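Local coordinates for protein catalase (Corynebacterium glutamicum, PDB 4B7H) that breaks hydrogen peroxide down to water and oxygen at a haem centre, binds NADPH, and is inhibited by nitric oxide, at residues A[92-97]-A[128-133]; A[214-219]-A[275-280]; A[229-234]-A[302-307]. All coordinates share one frame; numbering follows the deposited sequence. Where two conformers were deposited one is given.

Contact 1: residues A[92-97]-A[128-133]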
# COMPACT_ATOMS: atom_id res chain seq x y z
N ALA A 92 13.29 28.52 -22.42
CA ALA A 92 13.30 27.10 -22.05
C ALA A 92 14.41 26.38 -22.83
O ALA A 92 14.49 26.48 -24.05
CB ALA A 92 11.93 26.46 -22.33
N ASP A 93 15.27 25.67 -22.10
CA ASP A 93 16.47 25.11 -22.71
C ASP A 93 16.18 24.21 -23.91
O ASP A 93 16.83 24.34 -24.95
CB ASP A 93 17.31 24.37 -21.67
CG ASP A 93 18.71 24.10 -22.17
OD1 ASP A 93 19.54 25.04 -22.16
OD2 ASP A 93 18.98 22.94 -22.58
N LEU A 94 15.19 23.33 -23.80
CA LEU A 94 14.92 22.37 -24.87
C LEU A 94 14.46 23.04 -26.17
O LEU A 94 14.51 22.41 -27.23
CB LEU A 94 13.88 21.32 -24.44
CG LEU A 94 12.40 21.71 -24.58
CD1 LEU A 94 11.53 20.48 -24.41
CD2 LEU A 94 12.00 22.79 -23.58
N PHE A 95 14.00 24.29 -26.09
CA PHE A 95 13.45 24.98 -27.25
C PHE A 95 14.44 25.92 -27.92
O PHE A 95 14.10 26.59 -28.90
CB PHE A 95 12.17 25.75 -26.88
CG PHE A 95 10.98 24.88 -26.59
CD1 PHE A 95 10.75 23.71 -27.30
CD2 PHE A 95 10.07 25.25 -25.60
CE1 PHE A 95 9.64 22.91 -27.02
CE2 PHE A 95 8.96 24.46 -25.31
CZ PHE A 95 8.74 23.30 -26.02
N GLN A 96 15.67 25.98 -27.41
CA GLN A 96 16.69 26.87 -27.99
C GLN A 96 17.21 26.32 -29.33
O GLN A 96 17.09 25.13 -29.61
CB GLN A 96 17.83 27.10 -26.99
CG GLN A 96 17.37 27.70 -25.66
CD GLN A 96 16.58 28.99 -25.84
OE1 GLN A 96 17.10 29.99 -26.32
NE2 GLN A 96 15.30 28.96 -25.45
N PRO A 97 17.77 27.20 -30.18
CA PRO A 97 18.15 26.78 -31.54
C PRO A 97 19.04 25.54 -31.57
O PRO A 97 19.98 25.41 -30.79
CB PRO A 97 18.91 27.99 -32.08
CG PRO A 97 18.29 29.15 -31.38
CD PRO A 97 17.96 28.65 -30.00
N LEU A 128 3.63 13.66 -23.73
CA LEU A 128 5.06 13.71 -24.03
C LEU A 128 5.89 14.05 -22.81
O LEU A 128 5.49 14.89 -22.01
CB LEU A 128 5.31 14.79 -25.08
CG LEU A 128 4.73 14.50 -26.46
CD1 LEU A 128 4.43 15.80 -27.17
CD2 LEU A 128 5.70 13.64 -27.26
N ARG A 129 7.05 13.41 -22.69
CA ARG A 129 8.10 13.84 -21.76
C ARG A 129 9.34 14.20 -22.56
O ARG A 129 9.78 13.42 -23.40
CB ARG A 129 8.49 12.73 -20.79
CG ARG A 129 9.84 13.00 -20.10
CD ARG A 129 9.99 12.16 -18.84
NE ARG A 129 8.90 12.50 -17.92
CZ ARG A 129 8.43 11.70 -16.98
NH1 ARG A 129 8.97 10.50 -16.79
NH2 ARG A 129 7.41 12.10 -16.23
N PHE A 130 9.89 15.37 -22.28
CA PHE A 130 11.18 15.76 -22.83
C PHE A 130 12.21 15.73 -21.70
O PHE A 130 12.05 16.41 -20.68
CB PHE A 130 11.09 17.14 -23.47
CG PHE A 130 10.03 17.24 -24.53
CD1 PHE A 130 10.21 16.61 -25.76
CD2 PHE A 130 8.83 17.91 -24.29
CE1 PHE A 130 9.23 16.67 -26.74
CE2 PHE A 130 7.84 17.97 -25.28
CZ PHE A 130 8.04 17.35 -26.50
N TYR A 131 13.25 14.91 -21.88
CA TYR A 131 14.30 14.79 -20.86
C TYR A 131 15.30 15.91 -21.08
O TYR A 131 16.36 15.71 -21.68
CB TYR A 131 14.98 13.41 -20.94
CG TYR A 131 14.07 12.23 -20.61
CD1 TYR A 131 13.26 11.64 -21.59
CD2 TYR A 131 14.03 11.69 -19.33
CE1 TYR A 131 12.44 10.56 -21.30
CE2 TYR A 131 13.20 10.60 -19.02
CZ TYR A 131 12.41 10.04 -20.01
OH TYR A 131 11.59 8.97 -19.74
N THR A 132 14.98 17.11 -20.58
CA THR A 132 15.79 18.29 -20.85
C THR A 132 16.94 18.45 -19.86
O THR A 132 16.96 17.82 -18.79
CB THR A 132 14.95 19.61 -20.89
OG1 THR A 132 14.97 20.26 -19.60
CG2 THR A 132 13.52 19.37 -21.33
N GLU A 133 17.87 19.33 -20.20
CA GLU A 133 19.03 19.60 -19.36
C GLU A 133 18.65 20.38 -18.10
O GLU A 133 19.45 20.49 -17.17
CB GLU A 133 20.10 20.36 -20.15
CG GLU A 133 20.69 19.58 -21.32
CD GLU A 133 21.71 20.36 -22.12
OE1 GLU A 133 22.25 21.36 -21.59
OE2 GLU A 133 21.98 19.98 -23.28
O HOH W 1 17.48 20.72 -22.68
O HOH W 2 21.82 23.91 -20.93
O HOH W 3 14.36 22.81 -20.85
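The contact lies at one end of the antiparallel beta-barrel of the catalase fold, where L94 and D93 of a short 3-10 segment meet F130 and T132 at the end of strand 125-132 and E133 just after it. L94 supplies the apolar part. Its CD1 touches F130 CB at 3.5 Å and comes obliquely to the phenyl ring, the two side chains crossing at about a right angle. Its CB rests 3.7 Å from T132 CG2. The chi1 of 84° turns the isobutyl end toward F130 and T132. L94 CD2 lies over the centre of the F95 ring. L80 and Y137 also touch L94.

The polar part is bridged by water. Water 3 donates to T132 OG1 and accepts from L94 N, at 3.1 Å from that nitrogen. Water 1 joins D93 OD2 to the backbone N of E133. Water 2 donates both to D93 OD1 and to E133 OE1. The carboxylates come close, with D93 OD2 and E133 OE1 3.8 Å apart. E133 has a second conformer, so this approach and the water 2 bridge are certain only for one. K99 forms a salt bridge with D93, which probably offsets the repulsion. T132 OG1 is also bonded to G135 O at the start of strand 135-142. The arrangement is typical of the end of the catalase beta-barrel, where a connecting loop packs on the last residues of a strand through one leucine and bridging waters.

Contact 2: residues A[214-219]-A[275-280]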
# COMPACT_ATOMS: atom_id res chain seq x y z
N PHE A 214 -0.71 27.88 -22.10
CA PHE A 214 0.45 27.93 -21.22
C PHE A 214 1.13 29.28 -21.38
O PHE A 214 0.69 30.14 -22.16
CB PHE A 214 1.42 26.80 -21.55
CG PHE A 214 0.87 25.44 -21.23
CD1 PHE A 214 0.95 24.94 -19.94
CD2 PHE A 214 0.23 24.69 -22.21
CE1 PHE A 214 0.42 23.69 -19.63
CE2 PHE A 214 -0.30 23.45 -21.92
CZ PHE A 214 -0.20 22.94 -20.62
N GLN A 215 2.23 29.48 -20.66
CA GLN A 215 2.99 30.71 -20.80
C GLN A 215 4.43 30.40 -21.19
O GLN A 215 5.00 29.40 -20.75
CB GLN A 215 2.94 31.53 -19.51
CG GLN A 215 3.35 32.99 -19.70
CD GLN A 215 3.18 33.79 -18.43
OE1 GLN A 215 4.02 33.73 -17.53
NE2 GLN A 215 2.08 34.52 -18.33
N TRP A 216 5.00 31.24 -22.05
CA TRP A 216 6.42 31.20 -22.36
C TRP A 216 7.03 32.49 -21.82
O TRP A 216 6.42 33.56 -21.95
CB TRP A 216 6.65 31.11 -23.87
CG TRP A 216 6.72 29.72 -24.42
CD1 TRP A 216 6.52 28.55 -23.75
CD2 TRP A 216 7.03 29.35 -25.78
NE1 TRP A 216 6.68 27.48 -24.60
CE2 TRP A 216 7.00 27.95 -25.85
CE3 TRP A 216 7.33 30.09 -26.93
CZ2 TRP A 216 7.26 27.26 -27.04
CZ3 TRP A 216 7.59 29.41 -28.11
CH2 TRP A 216 7.55 28.00 -28.16
N ILE A 217 8.19 32.38 -21.20
CA ILE A 217 8.89 33.56 -20.70
C ILE A 217 10.31 33.55 -21.27
O ILE A 217 11.00 32.52 -21.22
CB ILE A 217 8.93 33.58 -19.16
CG1 ILE A 217 7.52 33.46 -18.57
CG2 ILE A 217 9.58 34.85 -18.66
CD1 ILE A 217 7.47 33.63 -17.06
N ASN A 218 10.74 34.68 -21.81
CA ASN A 218 12.07 34.78 -22.41
C ASN A 218 13.15 35.15 -21.38
O ASN A 218 12.85 35.30 -20.18
CB ASN A 218 12.08 35.72 -23.64
CG ASN A 218 11.88 37.18 -23.29
OD1 ASN A 218 11.95 37.58 -22.13
ND2 ASN A 218 11.63 38.01 -24.31
N ALA A 219 14.39 35.30 -21.83
CA ALA A 219 15.51 35.55 -20.93
C ALA A 219 15.36 36.86 -20.18
O ALA A 219 15.89 37.02 -19.07
CB ALA A 219 16.82 35.51 -21.70
N VAL A 275 3.46 26.38 -32.37
CA VAL A 275 2.73 27.08 -31.32
C VAL A 275 1.88 28.20 -31.89
O VAL A 275 2.20 28.77 -32.93
CB VAL A 275 3.68 27.68 -30.26
CG1 VAL A 275 4.22 26.58 -29.35
CG2 VAL A 275 4.82 28.48 -30.91
N GLN A 276 0.79 28.50 -31.20
CA GLN A 276 0.13 29.79 -31.33
C GLN A 276 0.70 30.67 -30.25
O GLN A 276 0.92 30.22 -29.12
CB GLN A 276 -1.38 29.66 -31.13
CG GLN A 276 -2.09 28.84 -32.19
CD GLN A 276 -3.55 28.65 -31.87
OE1 GLN A 276 -3.91 27.90 -30.96
NE2 GLN A 276 -4.42 29.33 -32.62
N ILE A 277 0.97 31.93 -30.58
CA ILE A 277 1.52 32.87 -29.61
C ILE A 277 0.63 34.09 -29.51
O ILE A 277 0.46 34.83 -30.48
CB ILE A 277 2.96 33.29 -30.00
CG1 ILE A 277 3.88 32.06 -30.06
CG2 ILE A 277 3.51 34.33 -29.02
CD1 ILE A 277 5.30 32.37 -30.48
N MET A 278 0.04 34.29 -28.33
CA MET A 278 -0.78 35.47 -28.07
C MET A 278 -0.04 36.44 -27.17
O MET A 278 0.30 36.12 -26.04
CB MET A 278 -2.10 35.06 -27.42
CG MET A 278 -2.97 36.24 -26.99
SD MET A 278 -4.44 35.71 -26.07
CE MET A 278 -5.41 34.95 -27.37
N PRO A 279 0.23 37.65 -27.68
CA PRO A 279 0.89 38.65 -26.82
C PRO A 279 0.13 38.84 -25.51
O PRO A 279 -1.11 38.78 -25.50
CB PRO A 279 0.83 39.93 -27.67
CG PRO A 279 0.82 39.42 -29.08
CD PRO A 279 -0.01 38.16 -29.04
N PHE A 280 0.86 39.05 -24.42
CA PHE A 280 0.27 39.19 -23.10
C PHE A 280 -0.84 40.24 -23.10
O PHE A 280 -1.90 40.04 -22.51
CB PHE A 280 1.37 39.56 -22.10
CG PHE A 280 0.96 39.48 -20.65
CD1 PHE A 280 1.04 38.28 -19.95
CD2 PHE A 280 0.52 40.61 -19.98
CE1 PHE A 280 0.68 38.22 -18.61
CE2 PHE A 280 0.15 40.56 -18.65
CZ PHE A 280 0.23 39.35 -17.96
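Apolar packing carries most of this contact. The six-membered part of the W216 indole meets both methyls of V275, and the two side chains come from opposite directions. W216 CH2 is 3.8 Å from V275 CG1 and 3.9 Å from V275 CG2. With chi1 at -75°, V275 has CG1 beside the backbone N and CG2 between that N and the carbonyl carbon, which presents both branches to the indole. I277 adds a looser touch, its CD1 4.4 Å from W216 CZ3. Both approaches to the ring are oblique.

The polar-aromatic part is smaller. Q215 NE2 lies at the edge of the F280 ring, near its plane, 4.0 Å from CE1. The amide and ring planes are 59° apart. The extended Q215 chain carries the amide to this edge.

No hydrogen bond joins the two segments. The polar ends are held elsewhere: Q215 OE1 accepts from V430 N, and W216 NE1 bonds to Y228 OH. F280 meets W225 with the rings nearly parallel. Strand 223-232 pairs with both strands. Side chains of two strands thus meet over the strand between them, in the curled antiparallel sheet that forms the catalase beta-barrel.

Contact 3: residues A[229-234]-A[302-307]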
# COMPACT_ATOMS: atom_id res chain seq x y z
N HIS A 229 0.69 22.79 -30.64
CA HIS A 229 0.10 21.96 -31.67
C HIS A 229 1.14 21.02 -32.24
O HIS A 229 2.19 21.44 -32.64
CB HIS A 229 -0.48 22.86 -32.82
CG HIS A 229 -1.62 23.75 -32.40
ND1 HIS A 229 -2.84 23.61 -32.85
CD2 HIS A 229 -1.62 24.84 -31.59
CE1 HIS A 229 -3.59 24.53 -32.33
NE2 HIS A 229 -2.84 25.30 -31.57
N PHE A 230 0.84 19.73 -32.23
CA PHE A 230 1.73 18.72 -32.76
C PHE A 230 1.07 18.14 -34.01
O PHE A 230 0.10 17.38 -33.92
CB PHE A 230 2.01 17.64 -31.70
CG PHE A 230 2.46 18.21 -30.38
CD1 PHE A 230 3.65 18.92 -30.28
CD2 PHE A 230 1.69 18.06 -29.24
CE1 PHE A 230 4.06 19.46 -29.07
CE2 PHE A 230 2.10 18.59 -28.02
CZ PHE A 230 3.28 19.29 -27.94
N LYS A 231 1.57 18.54 -35.18
CA LYS A 231 0.87 18.27 -36.43
C LYS A 231 1.43 17.01 -37.10
O LYS A 231 2.61 16.97 -37.48
CB LYS A 231 0.94 19.48 -37.37
CG LYS A 231 0.45 20.80 -36.74
CD LYS A 231 -1.02 20.75 -36.34
CE LYS A 231 -1.93 20.66 -37.56
NZ LYS A 231 -3.38 20.77 -37.16
N THR A 232 0.60 15.99 -37.22
CA THR A 232 1.08 14.70 -37.69
C THR A 232 1.54 14.73 -39.14
O THR A 232 0.83 15.21 -40.02
CB THR A 232 0.02 13.59 -37.52
OG1 THR A 232 0.49 12.42 -38.20
CG2 THR A 232 -1.32 14.02 -38.11
N ARG A 233 2.74 14.22 -39.39
CA ARG A 233 3.23 14.10 -40.75
C ARG A 233 2.60 12.92 -41.48
O ARG A 233 2.66 12.84 -42.72
CB ARG A 233 4.75 13.98 -40.78
CG ARG A 233 5.44 15.29 -40.54
CD ARG A 233 6.82 15.30 -41.16
NE ARG A 233 7.57 16.46 -40.69
CZ ARG A 233 8.88 16.61 -40.83
NH1 ARG A 233 9.60 15.66 -41.42
NH2 ARG A 233 9.47 17.70 -40.37
N GLN A 234 2.01 12.01 -40.72
CA GLN A 234 1.33 10.85 -41.29
C GLN A 234 -0.08 11.22 -41.76
O GLN A 234 -0.66 10.53 -42.61
CB GLN A 234 1.28 9.71 -40.27
CG GLN A 234 2.66 9.14 -39.91
CD GLN A 234 3.54 10.09 -39.10
OE1 GLN A 234 4.66 10.41 -39.50
NE2 GLN A 234 3.04 10.53 -37.94
N TYR A 302 -4.49 33.68 -34.67
CA TYR A 302 -3.18 33.26 -34.19
C TYR A 302 -2.72 32.05 -34.97
O TYR A 302 -2.99 30.91 -34.59
CB TYR A 302 -3.23 32.99 -32.67
CG TYR A 302 -3.58 34.26 -31.93
CD1 TYR A 302 -2.62 35.24 -31.71
CD2 TYR A 302 -4.88 34.50 -31.51
CE1 TYR A 302 -2.94 36.42 -31.07
CE2 TYR A 302 -5.21 35.68 -30.87
CZ TYR A 302 -4.23 36.64 -30.65
OH TYR A 302 -4.56 37.81 -30.01
N PRO A 303 -2.04 32.28 -36.12
CA PRO A 303 -1.61 31.17 -36.97
C PRO A 303 -0.55 30.31 -36.28
O PRO A 303 0.06 30.75 -35.31
CB PRO A 303 -0.99 31.87 -38.18
CG PRO A 303 -1.56 33.25 -38.17
CD PRO A 303 -1.75 33.59 -36.73
N LEU A 304 -0.33 29.11 -36.78
CA LEU A 304 0.69 28.24 -36.21
C LEU A 304 2.08 28.74 -36.59
O LEU A 304 2.35 29.05 -37.75
CB LEU A 304 0.48 26.80 -36.65
CG LEU A 304 -0.91 26.22 -36.33
CD1 LEU A 304 -0.97 24.74 -36.71
CD2 LEU A 304 -1.32 26.43 -34.87
N ILE A 305 2.95 28.83 -35.58
CA ILE A 305 4.35 29.24 -35.76
C ILE A 305 5.24 28.02 -35.54
O ILE A 305 5.14 27.36 -34.52
CB ILE A 305 4.74 30.35 -34.75
CG1 ILE A 305 4.13 31.69 -35.11
CG2 ILE A 305 6.25 30.54 -34.72
CD1 ILE A 305 2.73 31.87 -34.70
N PRO A 306 6.11 27.71 -36.51
CA PRO A 306 6.91 26.47 -36.41
C PRO A 306 8.02 26.54 -35.37
O PRO A 306 8.61 27.60 -35.16
CB PRO A 306 7.50 26.33 -37.81
CG PRO A 306 7.61 27.74 -38.31
CD PRO A 306 6.36 28.41 -37.78
N VAL A 307 8.31 25.40 -34.74
CA VAL A 307 9.35 25.32 -33.72
C VAL A 307 10.37 24.25 -34.11
O VAL A 307 11.58 24.47 -34.06
CB VAL A 307 8.76 24.98 -32.33
CG1 VAL A 307 9.87 24.82 -31.30
CG2 VAL A 307 7.76 26.05 -31.89
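The imidazole of H229 carries L304 CD2 on one face. The methyl lies over the ring centre, 3.6 Å from the centroid and 7° off the ring normal. This is a CH-pi contact. All five ring atoms are nearly equidistant from that carbon: CG and CD2 of H229 are both 3.7 Å from L304 CD2, and CE1 is 3.9 Å from it. At the ring's NE2, Q276 OE1 makes a hydrogen bond. The ring of F209 meets H229 nearly at a right angle. NADPH also touches H229, which is part of its pocket.

The second methyl of L304 turns to K231. L304 CD1 is 4.0 Å from K231 CD and 4.2 Å from K231 CG, so the aliphatic stem does the touching. The two side chains cross at about a right angle. K231 is bent at chi2 (-63°) and again at chi3 (-67°), which turns its stem across the end of the leucine. Its NZ ends in a salt bridge with D207. L304 thus spreads its two branches over two residues of one strand, H229 and K231, which are two positions apart. No hydrogen bond crosses between the segments.

Strand 270-279 lies between strands 223-232 and 305-314 and pairs with both. K274 and Q299 also touch L304.

Beyond the contact, T232 OG1 accepts from Q234 N at 3.0 Å, an ST turn where the strand ends.

The chemistry suggests that at least two contacts of different kind help to place the H229 ring: the methyl over its face and the bond to Q276 at NE2. F209 is a further neighbour. Together they probably help to hold H229 in a fixed position beside the dinucleotide.

In the fold
All three contacts reach one curled antiparallel sheet. Contacts 1 and 2 are mostly buried, while contact 3 is partly buried and borders the NADPH pocket. None has a direct hydrogen bond between its segments. Contact 1 brings a loop to a strand end and adds bridging waters to its apolar packing. Contacts 2 and 3 both reach across a strand to the next but one. They share strands: 223-232 lies between the partners of contact 2 and supplies one side of contact 3, while 270-279 does the reverse. V275 O and I305 N are 2.8 Å apart, a probable hydrogen bond. The F95 ring of contact 1 packs on W216 of contact 2.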